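Local coordinates for Serine/threonine protein kinase (Mycobacterium tuberculosis, PDB 4ESQ) that is a membrane-bound receptor kinase that probably phosphorylates serine and threonine residues of proteins using ATP, seen here as its extracellular sensor domain, at residues Q51-T56 / D108-C113. Sequence-based numbering, arbitrary orientation. Where two conformers were deposited one is given.
Sequences QGALYT and DKWKNC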
loop_
_atom_site.group_PDB
_atom_site.type_symbol
_atom_site.label_atom_id
_atom_site.label_comp_id
_atom_site.label_asym_id
_atom_site.label_seq_id
_atom_site.Cartn_x
_atom_site.Cartn_y
_atom_site.Cartn_z
ATOM N N GLN A 51 -10.914 -2.885 4.754
ATOM C CA GLN A 51 -10.647 -1.790 3.810
ATOM C C GLN A 51 -9.136 -1.526 3.652
ATOM O O GLN A 51 -8.632 -1.363 2.533
ATOM C CB GLN A 51 -11.376 -0.498 4.220
ATOM C CG GLN A 51 -11.227 0.644 3.206
ATOM C CD GLN A 51 -12.153 1.823 3.466
ATOM O OE1 GLN A 51 -13.056 1.747 4.293
ATOM N NE2 GLN A 51 -11.933 2.925 2.743
ATOM N N GLY A 52 -8.421 -1.477 4.772
ATOM C CA GLY A 52 -6.985 -1.245 4.740
ATOM C C GLY A 52 -6.223 -2.419 4.157
ATOM O O GLY A 52 -5.119 -2.258 3.626
ATOM N N ALA A 53 -6.807 -3.611 4.249
ATOM C CA ALA A 53 -6.160 -4.795 3.703
ATOM C C ALA A 53 -6.269 -4.820 2.182
ATOM O O ALA A 53 -5.546 -5.556 1.519
ATOM C CB ALA A 53 -6.756 -6.052 4.305
ATOM N N LEU A 54 -7.179 -4.020 1.632
ATOM C CA LEU A 54 -7.345 -3.921 0.179
ATOM C C LEU A 54 -6.597 -2.748 -0.451
ATOM O O LEU A 54 -6.059 -2.872 -1.559
ATOM C CB LEU A 54 -8.826 -3.763 -0.178
ATOM C CG LEU A 54 -9.678 -5.007 0.086
ATOM C CD1 LEU A 54 -11.159 -4.677 0.104
ATOM C CD2 LEU A 54 -9.360 -6.088 -0.934
ATOM N N TYR A 55 -6.606 -1.608 0.230
ATOM C CA TYR A 55 -6.137 -0.349 -0.354
ATOM C C TYR A 55 -5.214 0.437 0.577
ATOM O O TYR A 55 -5.385 0.419 1.801
ATOM C CB TYR A 55 -7.332 0.548 -0.682
ATOM C CG TYR A 55 -8.446 -0.126 -1.453
ATOM C CD1 TYR A 55 -8.206 -0.691 -2.701
ATOM C CD2 TYR A 55 -9.738 -0.188 -0.939
ATOM C CE1 TYR A 55 -9.225 -1.304 -3.420
ATOM C CE2 TYR A 55 -10.769 -0.803 -1.654
ATOM C CZ TYR A 55 -10.501 -1.355 -2.893
ATOM O OH TYR A 55 -11.501 -1.972 -3.609
ATOM N N THR A 56 -4.241 1.137 -0.005
ATOM C CA THR A 56 -3.369 2.005 0.776
ATOM C C THR A 56 -4.041 3.347 1.008
ATOM O O THR A 56 -5.020 3.685 0.338
ATOM C CB THR A 56 -2.046 2.298 0.043
ATOM O OG1 THR A 56 -2.235 3.381 -0.877
ATOM C CG2 THR A 56 -1.579 1.086 -0.720
ATOM N N ASP A 108 -3.261 -6.483 13.153
ATOM C CA ASP A 108 -4.470 -7.062 13.760
ATOM C C ASP A 108 -5.630 -7.141 12.789
ATOM O O ASP A 108 -6.334 -8.149 12.729
ATOM C CB ASP A 108 -4.954 -6.282 14.986
ATOM C CG ASP A 108 -6.423 -6.612 15.346
ATOM O OD1 ASP A 108 -6.674 -7.676 15.961
ATOM O OD2 ASP A 108 -7.340 -5.821 15.004
ATOM N N LYS A 109 -5.851 -6.062 12.047
ATOM C CA LYS A 109 -6.972 -6.031 11.129
ATOM C C LYS A 109 -6.747 -6.994 9.970
ATOM O O LYS A 109 -7.661 -7.724 9.589
ATOM C CB LYS A 109 -7.237 -4.613 10.621
ATOM C CG LYS A 109 -7.712 -3.660 11.734
ATOM C CD LYS A 109 -7.984 -2.262 11.201
ATOM C CE LYS A 109 -8.683 -1.405 12.252
ATOM N NZ LYS A 109 -8.971 -0.026 11.751
ATOM N N TRP A 110 -5.536 -7.014 9.411
ATOM C CA TRP A 110 -5.312 -7.857 8.239
ATOM C C TRP A 110 -5.464 -9.334 8.580
ATOM O O TRP A 110 -5.903 -10.132 7.746
ATOM C CB TRP A 110 -3.940 -7.614 7.611
ATOM C CG TRP A 110 -3.722 -6.259 7.009
ATOM C CD1 TRP A 110 -4.475 -5.124 7.204
ATOM C CD2 TRP A 110 -2.655 -5.885 6.124
ATOM N NE1 TRP A 110 -3.934 -4.074 6.486
ATOM C CE2 TRP A 110 -2.823 -4.516 5.813
ATOM C CE3 TRP A 110 -1.589 -6.583 5.542
ATOM C CZ2 TRP A 110 -1.953 -3.830 4.960
ATOM C CZ3 TRP A 110 -0.727 -5.899 4.696
ATOM C CH2 TRP A 110 -0.909 -4.536 4.420
ATOM N N LYS A 111 -5.088 -9.702 9.800
ATOM C CA LYS A 111 -5.141 -11.105 10.214
ATOM C C LYS A 111 -6.573 -11.630 10.296
ATOM O O LYS A 111 -6.805 -12.831 10.159
ATOM C CB LYS A 111 -4.395 -11.314 11.529
ATOM C CG LYS A 111 -2.886 -11.209 11.344
ATOM C CD LYS A 111 -2.122 -11.361 12.646
ATOM C CE LYS A 111 -0.640 -11.067 12.423
ATOM N NZ LYS A 111 0.103 -10.914 13.711
ATOM N N ASN A 112 -7.520 -10.720 10.510
ATOM C CA ASN A 112 -8.933 -11.069 10.532
ATOM C C ASN A 112 -9.542 -11.108 9.133
ATOM O O ASN A 112 -10.691 -11.533 8.956
ATOM C CB ASN A 112 -9.715 -10.099 11.422
ATOM C CG ASN A 112 -9.429 -10.304 12.898
ATOM O OD1 ASN A 112 -9.240 -11.434 13.357
ATOM N ND2 ASN A 112 -9.399 -9.211 13.651
ATOM N N CYS A 113 -8.775 -10.655 8.143
ATOM C CA CYS A 113 -9.199 -10.725 6.750
ATOM C C CYS A 113 -8.609 -11.941 6.041
ATOM O O CYS A 113 -9.145 -12.391 5.025
ATOM C CB CYS A 113 -8.792 -9.447 6.011
ATOM S SG CYS A 113 -9.464 -7.958 6.773
#
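Ala-53 sits over one face of the Trp-110 indole. Its CA lies above the five-membered ring, offset toward the rim, 3.9 Å from the centroid and 21° off the ring normal. This is a CH-pi contact made by a backbone carbon. The methyl group extends it along the same ring: Ala-53 CB is 3.8 Å from Trp-110 CD1. The side chain of Trp-110 turns back beside its own backbone N, with CG anti to the carbonyl carbon (chi1 -66°). This rotation carries the indole off its helix and up to the turn at Gly-52 and Ala-53.

Gly-52 adds its carbonyl. Its O approaches the indole obliquely, 3.6 Å from Trp-110 NE1, and is not hydrogen-bonded to it. That oxygen instead accepts a hydrogen bond from Arg-157 NH2, which gives this buried polar atom a partner. Gly-52 thus meets the indole through its backbone alone.

Cys-113 also takes part. Its SG touches the Ala-53 methyl, with SG 4.1 Å from Ala-53 CB, and the methyl thus packs against both sulfur and indole. The same sulfur forms a disulfide with Cys-50, the residue just before the short helix 51-54. The covalent link and the apolar packing therefore tie the same two parts of the chain together.

All four touching residues are buried. The contact joins helix 51-54 to the C-terminal part of helix 96-111 and the turn after it, within the PknH-like extracellular domain. The antiparallel sheet lies next to the contact: Phe-131 of strand 125-131 touches Ala-53 and Cys-113, and Arg-157 and Met-159 of strand 154-162 touch Trp-110, as does Val-134 of a loop.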